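Local coordinates for protein protocadherin-19 isoform 1 (Danio rerio, PDB 5CO1) that mediates calcium-dependent cell adhesion, showing robust homophilic adhesion when complexed with cadherin cdh2, at residues A[11-14]-A[15-19]; A[44-47]-A[48-51]; A[163-167]-A[168-172]. All coordinates share one frame; numbering follows the deposited sequence.

Contact 1: A[11-14]-A[15-19]; sequences VNVL and ENSPI. With CA (calcium ion), chain F; CA (calcium ion), chain E.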
loop_
_atom_site.group_PDB
_atom_site.type_symbol
_atom_site.label_atom_id
_atom_site.label_comp_id
_atom_site.label_asym_id
_atom_site.label_seq_id
_atom_site.Cartn_x
_atom_site.Cartn_y
_atom_site.Cartn_z
ATOM N N VAL A 11 4.512 19.626 -1.705
ATOM C CA VAL A 11 3.071 19.648 -1.551
ATOM C C VAL A 11 2.679 18.246 -1.195
ATOM O O VAL A 11 3.349 17.302 -1.596
ATOM C CB VAL A 11 2.318 20.081 -2.836
ATOM C CG1 VAL A 11 2.278 21.593 -2.936
ATOM C CG2 VAL A 11 3.025 19.547 -4.049
ATOM N N ASN A 12 1.695 18.148 -0.310
ATOM C CA ASN A 12 1.112 16.895 0.033
ATOM C C ASN A 12 -0.152 16.677 -0.758
ATOM O O ASN A 12 -0.989 17.573 -0.862
ATOM C CB ASN A 12 0.811 16.905 1.505
ATOM C CG ASN A 12 2.066 16.880 2.341
ATOM O OD1 ASN A 12 3.001 16.155 2.034
ATOM N ND2 ASN A 12 2.102 17.687 3.388
ATOM N N VAL A 13 -0.336 15.441 -1.220
ATOM C CA VAL A 13 -1.536 15.099 -1.902
ATOM C C VAL A 13 -1.979 13.715 -1.560
ATOM O O VAL A 13 -1.187 12.807 -1.617
ATOM C CB VAL A 13 -1.346 15.157 -3.392
ATOM C CG1 VAL A 13 -2.613 14.705 -4.070
ATOM C CG2 VAL A 13 -1.052 16.578 -3.795
ATOM N N LEU A 14 -3.272 13.551 -1.286
ATOM C CA LEU A 14 -3.835 12.271 -0.904
ATOM C C LEU A 14 -3.696 11.309 -2.063
ATOM O O LEU A 14 -3.908 11.707 -3.207
ATOM C CB LEU A 14 -5.325 12.407 -0.570
ATOM C CG LEU A 14 -5.483 12.601 0.892
ATOM C CD1 LEU A 14 -6.927 12.778 1.273
ATOM C CD2 LEU A 14 -4.889 11.375 1.553
ATOM N N GLU A 15 -3.402 10.048 -1.788
ATOM C CA GLU A 15 -3.541 9.074 -2.849
ATOM C C GLU A 15 -5.001 8.934 -3.176
ATOM O O GLU A 15 -5.851 9.265 -2.356
ATOM C CB GLU A 15 -2.916 7.719 -2.521
ATOM C CG GLU A 15 -3.635 6.867 -1.506
ATOM C CD GLU A 15 -2.973 5.516 -1.360
ATOM O OE1 GLU A 15 -2.642 4.905 -2.408
ATOM O OE2 GLU A 15 -2.708 5.103 -0.210
ATOM N N ASN A 16 -5.238 8.669 -4.459
ATOM C CA ASN A 16 -6.562 8.429 -5.029
ATOM C C ASN A 16 -7.344 9.720 -5.156
ATOM O O ASN A 16 -8.547 9.718 -5.364
ATOM C CB ASN A 16 -7.328 7.385 -4.227
ATOM C CG ASN A 16 -6.604 6.027 -4.174
ATOM O OD1 ASN A 16 -5.844 5.653 -5.080
ATOM N ND2 ASN A 16 -6.833 5.286 -3.086
ATOM N N SER A 17 -6.643 10.835 -5.055
ATOM C CA SER A 17 -7.254 12.112 -5.251
ATOM C C SER A 17 -7.973 12.134 -6.608
ATOM O O SER A 17 -7.510 11.548 -7.591
ATOM C CB SER A 17 -6.203 13.233 -5.178
ATOM O OG SER A 17 -5.844 13.513 -3.829
ATOM N N PRO A 18 -9.134 12.799 -6.653
ATOM C CA PRO A 18 -9.858 12.883 -7.899
ATOM C C PRO A 18 -9.068 13.663 -8.920
ATOM O O PRO A 18 -8.379 14.632 -8.577
ATOM C CB PRO A 18 -11.115 13.656 -7.524
ATOM C CG PRO A 18 -11.290 13.412 -6.075
ATOM C CD PRO A 18 -9.894 13.379 -5.534
ATOM N N ILE A 19 -9.240 13.265 -10.173
ATOM C CA ILE A 19 -8.804 14.037 -11.325
ATOM C C ILE A 19 -9.247 15.496 -11.224
ATOM O O ILE A 19 -10.334 15.809 -10.695
ATOM C CB ILE A 19 -9.286 13.374 -12.643
ATOM C CG1 ILE A 19 -8.100 13.074 -13.556
ATOM C CG2 ILE A 19 -10.339 14.203 -13.363
ATOM C CD1 ILE A 19 -7.282 11.903 -13.073
HETATM CA CA CA F . -2.556 2.995 0.656
HETATM CA CA CA E . -3.257 2.674 -3.226
HETATM O O HOH W 1 -5.344 15.512 -1.301
HETATM O O HOH W 2 -3.466 0.343 -3.719
HETATM O O HOH W 3 -4.122 3.372 -5.193
#
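Ser17 folds back on Leu14 at the end of an edge strand, and this corner is the compact part of the contact. Its hydroxyl gives a proton to the Leu14 carbonyl (OG to O, 2.7 Å), approaching 30° out of the carbonyl plane, while Ser17 N adds a weak bond to the same oxygen at 3.4 Å. OG lies beside its own backbone N (chi1 -77°), which turns it back toward the Leu14 carbonyl and sets it 3.5 Å from Val13 CG1. The backbone here makes a type II turn from Leu14 to Ser17, with Asn16 in the left-handed region. Toward solvent the corner is looser: a water bridges it, accepting from Leu14 N at 2.9 Å and donating to Ser17 OG, and Leu14 and Asn16 are exposed. Glu15 leaves the corner with an extended chain beyond CG and splits its carboxylate between two calcium ions, OE2 at 2.3 Å from one and OE1 at 2.5 Å from the other. His72 N also binds OE1. The second ion carries two waters; Asp71, Glu73, Asp104, Ile105, Asp107 and Asp143 supply further ligands to the pair. A glutamate just after strand 8-14, bridging two ions, is the XEX calcium-binding motif of the linker between cadherin repeats.

Contact 2: A[44-47]-A[48-51]; sequences INFV and SNLT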
loop_
_atom_site.group_PDB
_atom_site.type_symbol
_atom_site.label_atom_id
_atom_site.label_comp_id
_atom_site.label_asym_id
_atom_site.label_seq_id
_atom_site.Cartn_x
_atom_site.Cartn_y
_atom_site.Cartn_z
ATOM N N ILE A 44 9.627 20.418 -18.015
ATOM C CA ILE A 44 10.723 20.057 -18.901
ATOM C C ILE A 44 11.362 18.733 -18.532
ATOM O O ILE A 44 12.085 18.128 -19.329
ATOM C CB ILE A 44 11.792 21.170 -19.007
ATOM C CG1 ILE A 44 12.141 21.790 -17.642
ATOM C CG2 ILE A 44 11.318 22.234 -19.993
ATOM C CD1 ILE A 44 13.288 21.110 -16.941
ATOM N N ASN A 45 11.057 18.260 -17.336
ATOM C CA ASN A 45 11.536 16.966 -16.916
ATOM C C ASN A 45 10.715 16.358 -15.779
ATOM O O ASN A 45 10.066 17.058 -14.982
ATOM C CB ASN A 45 13.016 17.041 -16.530
ATOM C CG ASN A 45 13.835 15.923 -17.146
ATOM O OD1 ASN A 45 13.311 14.864 -17.522
ATOM N ND2 ASN A 45 15.125 16.168 -17.285
ATOM N N PHE A 46 10.847 15.041 -15.676
ATOM C CA PHE A 46 9.875 14.174 -15.031
ATOM C C PHE A 46 10.725 12.995 -14.561
ATOM O O PHE A 46 11.032 12.098 -15.352
ATOM C CB PHE A 46 8.810 13.731 -16.057
ATOM C CG PHE A 46 9.323 13.702 -17.475
ATOM C CD1 PHE A 46 10.048 12.608 -17.947
ATOM C CD2 PHE A 46 9.216 14.825 -18.287
ATOM C CE1 PHE A 46 10.597 12.613 -19.217
ATOM C CE2 PHE A 46 9.778 14.841 -19.555
ATOM C CZ PHE A 46 10.460 13.730 -20.022
ATOM N N VAL A 47 11.282 13.114 -13.355
ATOM C CA VAL A 47 12.266 12.134 -12.856
ATOM C C VAL A 47 11.845 10.698 -13.219
ATOM O O VAL A 47 12.617 9.949 -13.831
ATOM C CB VAL A 47 12.479 12.257 -11.323
ATOM C CG1 VAL A 47 12.857 10.917 -10.703
ATOM C CG2 VAL A 47 13.542 13.304 -11.009
ATOM N N SER A 48 10.613 10.344 -12.845
ATOM C CA SER A 48 9.947 9.117 -13.285
ATOM C C SER A 48 9.080 9.399 -14.525
ATOM O O SER A 48 8.475 10.459 -14.621
ATOM C CB SER A 48 9.079 8.593 -12.132
ATOM O OG SER A 48 8.856 7.200 -12.229
ATOM N N ASN A 49 9.009 8.462 -15.469
ATOM C CA ASN A 49 8.182 8.663 -16.675
ATOM C C ASN A 49 6.689 8.481 -16.395
ATOM O O ASN A 49 5.833 8.968 -17.134
ATOM C CB ASN A 49 8.628 7.736 -17.815
ATOM C CG ASN A 49 8.656 8.450 -19.159
ATOM O OD1 ASN A 49 9.624 9.144 -19.487
ATOM N ND2 ASN A 49 7.562 8.347 -19.907
ATOM N N LEU A 50 6.405 7.754 -15.323
ATOM C CA LEU A 50 5.095 7.698 -14.698
ATOM C C LEU A 50 4.594 9.075 -14.262
ATOM O O LEU A 50 3.408 9.382 -14.358
ATOM C CB LEU A 50 5.193 6.759 -13.501
ATOM C CG LEU A 50 4.039 6.598 -12.510
ATOM C CD1 LEU A 50 2.706 6.276 -13.177
ATOM C CD2 LEU A 50 4.424 5.505 -11.518
ATOM N N THR A 51 5.504 9.927 -13.820
ATOM C CA THR A 51 5.127 11.241 -13.342
ATOM C C THR A 51 4.429 12.006 -14.474
ATOM O O THR A 51 3.543 12.810 -14.237
ATOM C CB THR A 51 6.368 11.992 -12.775
ATOM O OG1 THR A 51 6.868 11.314 -11.603
ATOM C CG2 THR A 51 6.049 13.441 -12.417
#
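Phe46 and Asn49 meet through ring and amide, their side chains lying alongside one another and pointing the same way. The planes stand 83° apart, and Asn49 OD1 comes obliquely to the ring, 3.6 Å from Phe46 CE1. With Phe46 CG between its backbone N and carbonyl carbon (chi1 28°), the ring stands next to Asn49 and under a second amide oxygen: Asn45 OD1 sits 3.8 Å above the plane, over the ring centre. Lys52 adds a cation-pi contact, so the polar groups round this ring include amide oxygens and an ammonium.

Among hydrogen bonds, Asn45 OD1 accepts from Phe46 N at 3.1 Å with an N-H...O angle of 145°, a bond that helps keep the amide oxygen over the ring, although the donor meets the C=O nearly side-on. Further on, Thr51 N donates to Ser48 O at 3.1 Å and draws residues 48 to 51 into a turn. That same Ser48 O lies at the ring edge of Phe46, 3.6 Å from its CB.

Apolar packing is slight: Phe46 CB and Thr51 CB are 4.4 Å apart. Thr51 is nevertheless buried, its OG1 bonded to His78 of the adjacent strand 77-86, whereas Val47 and Asn49 are exposed. The arrangement belongs to a cadherin repeat, where edge strand C (39-46) leaves the A'GFC sheet by a surface turn leading to helix 51-54 and then strand D.

Contact 3: A[163-167]-A[168-172]; sequences NEFES and FSTLL
Over one face of the Phe168 ring lies Phe165 CB, 3.5 Å above the plane and offset toward the rim, and in the plane at its edge is Ser167 OG. The two phenyl planes are close to parallel, 20° apart, but slid so that they barely overlap, with centroids 4.8 Å apart. Phe165 in turn presents its own edge to Thr170, CE2 to CG2 3.7 Å. The rings reach each other because Phe165 CG lies beside its backbone N (chi1 -63°) whereas Phe168 CG is turned between N and carbonyl carbon (chi1 70°). Farther along the same face, Asn163 CB meets Thr170 CG2. Beneath, paired backbone bonds set the antiparallel register: Asn163 N to Thr170 O is 2.8 Å, and Thr170 N to Asn163 O 3.1 Å, the latter using a carbonyl lone pair. Asn163 O also takes a weak bond from Ser169 OG at 3.2 Å. At the turn, Phe165 N gives Phe168 O a 2.9 Å bond, its return partner being weak. Arg138 of strand 135-140 binds Ser167 O, and Leu136 packs on Phe168 and Thr170. This is the D-E hairpin of the cadherin repeat; its chemistry implies a register set by the Asn163-Thr170 backbone bonds, while the CH-pi contact and offset rings pack along one face next to its type II turn.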
loop_
_atom_site.group_PDB
_atom_site.type_symbol
_atom_site.label_atom_id
_atom_site.label_comp_id
_atom_site.label_asym_id
_atom_site.label_seq_id
_atom_site.Cartn_x
_atom_site.Cartn_y
_atom_site.Cartn_z
ATOM N N ASN A 163 0.302 -18.839 17.246
ATOM C CA ASN A 163 1.273 -18.226 18.135
ATOM C C ASN A 163 1.867 -16.965 17.526
ATOM O O ASN A 163 2.270 -16.948 16.370
ATOM C CB ASN A 163 2.373 -19.227 18.479
ATOM C CG ASN A 163 2.360 -19.629 19.939
ATOM O OD1 ASN A 163 1.544 -20.449 20.356
ATOM N ND2 ASN A 163 3.289 -19.077 20.722
ATOM N N GLU A 164 1.924 -15.909 18.323
ATOM C CA GLU A 164 2.225 -14.574 17.820
ATOM C C GLU A 164 3.732 -14.299 17.895
ATOM O O GLU A 164 4.307 -14.235 18.982
ATOM C CB GLU A 164 1.430 -13.516 18.620
ATOM C CG GLU A 164 1.849 -13.324 20.089
ATOM C CD GLU A 164 0.904 -13.948 21.117
ATOM O OE1 GLU A 164 1.031 -13.597 22.311
ATOM O OE2 GLU A 164 0.074 -14.817 20.764
ATOM N N PHE A 165 4.384 -14.168 16.744
ATOM C CA PHE A 165 5.746 -13.633 16.713
ATOM C C PHE A 165 5.773 -12.323 15.943
ATOM O O PHE A 165 4.872 -12.043 15.157
ATOM C CB PHE A 165 6.714 -14.642 16.084
ATOM C CG PHE A 165 6.837 -15.932 16.855
ATOM C CD1 PHE A 165 7.555 -15.980 18.047
ATOM C CD2 PHE A 165 6.241 -17.098 16.392
ATOM C CE1 PHE A 165 7.668 -17.163 18.764
ATOM C CE2 PHE A 165 6.357 -18.282 17.104
ATOM C CZ PHE A 165 7.076 -18.317 18.287
ATOM N N GLU A 166 6.784 -11.499 16.195
ATOM C CA GLU A 166 7.129 -10.435 15.258
ATOM C C GLU A 166 7.317 -11.072 13.882
ATOM O O GLU A 166 8.026 -12.071 13.745
ATOM C CB GLU A 166 8.413 -9.709 15.687
ATOM C CG GLU A 166 9.674 -10.572 15.613
ATOM C CD GLU A 166 10.946 -9.827 15.976
ATOM O OE1 GLU A 166 11.086 -8.651 15.570
ATOM O OE2 GLU A 166 11.835 -10.442 16.611
ATOM N N SER A 167 6.559 -10.589 12.906
ATOM C CA SER A 167 6.767 -10.937 11.497
ATOM C C SER A 167 6.209 -12.305 11.059
ATOM O O SER A 167 6.244 -12.635 9.874
ATOM C CB SER A 167 8.248 -10.822 11.121
ATOM O OG SER A 167 8.992 -11.917 11.620
ATOM N N PHE A 168 5.665 -13.090 11.984
ATOM C CA PHE A 168 4.978 -14.318 11.594
ATOM C C PHE A 168 4.252 -14.976 12.751
ATOM O O PHE A 168 4.509 -14.700 13.928
ATOM C CB PHE A 168 5.944 -15.332 10.979
ATOM C CG PHE A 168 6.894 -15.922 11.970
ATOM C CD1 PHE A 168 7.939 -15.169 12.473
ATOM C CD2 PHE A 168 6.689 -17.195 12.470
ATOM C CE1 PHE A 168 8.799 -15.693 13.423
ATOM C CE2 PHE A 168 7.547 -17.727 13.414
ATOM C CZ PHE A 168 8.604 -16.975 13.894
ATOM N N SER A 169 3.371 -15.898 12.382
ATOM C CA SER A 169 2.594 -16.660 13.342
ATOM C C SER A 169 2.674 -18.158 13.035
ATOM O O SER A 169 2.686 -18.578 11.879
ATOM C CB SER A 169 1.134 -16.207 13.297
ATOM O OG SER A 169 0.942 -15.072 14.102
ATOM N N THR A 170 2.610 -18.965 14.076
ATOM C CA THR A 170 2.711 -20.393 13.893
ATOM C C THR A 170 1.423 -21.088 14.322
ATOM O O THR A 170 0.878 -20.800 15.391
ATOM C CB THR A 170 3.936 -20.963 14.629
ATOM O OG1 THR A 170 4.025 -22.355 14.346
ATOM C CG2 THR A 170 3.852 -20.763 16.144
ATOM N N LEU A 171 0.889 -21.916 13.434
ATOM C CA LEU A 171 -0.278 -22.740 13.735
ATOM C C LEU A 171 0.106 -24.041 14.455
ATOM O O LEU A 171 0.700 -24.933 13.847
ATOM C CB LEU A 171 -0.979 -23.088 12.427
ATOM C CG LEU A 171 -2.348 -23.754 12.542
ATOM C CD1 LEU A 171 -3.340 -22.893 13.317
ATOM C CD2 LEU A 171 -2.883 -24.042 11.152
ATOM N N LEU A 172 -0.235 -24.148 15.739
ATOM C CA LEU A 172 0.119 -25.317 16.565
ATOM C C LEU A 172 -1.051 -26.278 16.759
ATOM O O LEU A 172 -2.172 -25.973 16.385
ATOM C CB LEU A 172 0.573 -24.865 17.946
ATOM C CG LEU A 172 1.588 -23.735 17.977
ATOM C CD1 LEU A 172 2.070 -23.502 19.403
ATOM C CD2 LEU A 172 2.752 -24.043 17.048
#

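How the contacts relate
From the N terminus, contact 1 comes first, turning the chain out of strand 8-14 toward strand 22-25 and joining that corner to the calcium linker between the two repeats. Contact 2 follows in the same repeat, closing the exit of strand 39-46 toward helix 51-54. Both belong to the ends of outermost strands in one four-stranded sheet; the centres of contacts 1 and 2 are about 17 Å apart and the two do not touch. Contact 3 closes the hairpin between strands 160-165 and 168-173 in the next repeat, across the chain's centre, with its centre about 36 Å from that of contact 1 and about 42 Å from that of contact 2. All three run in series, without nesting or crossing.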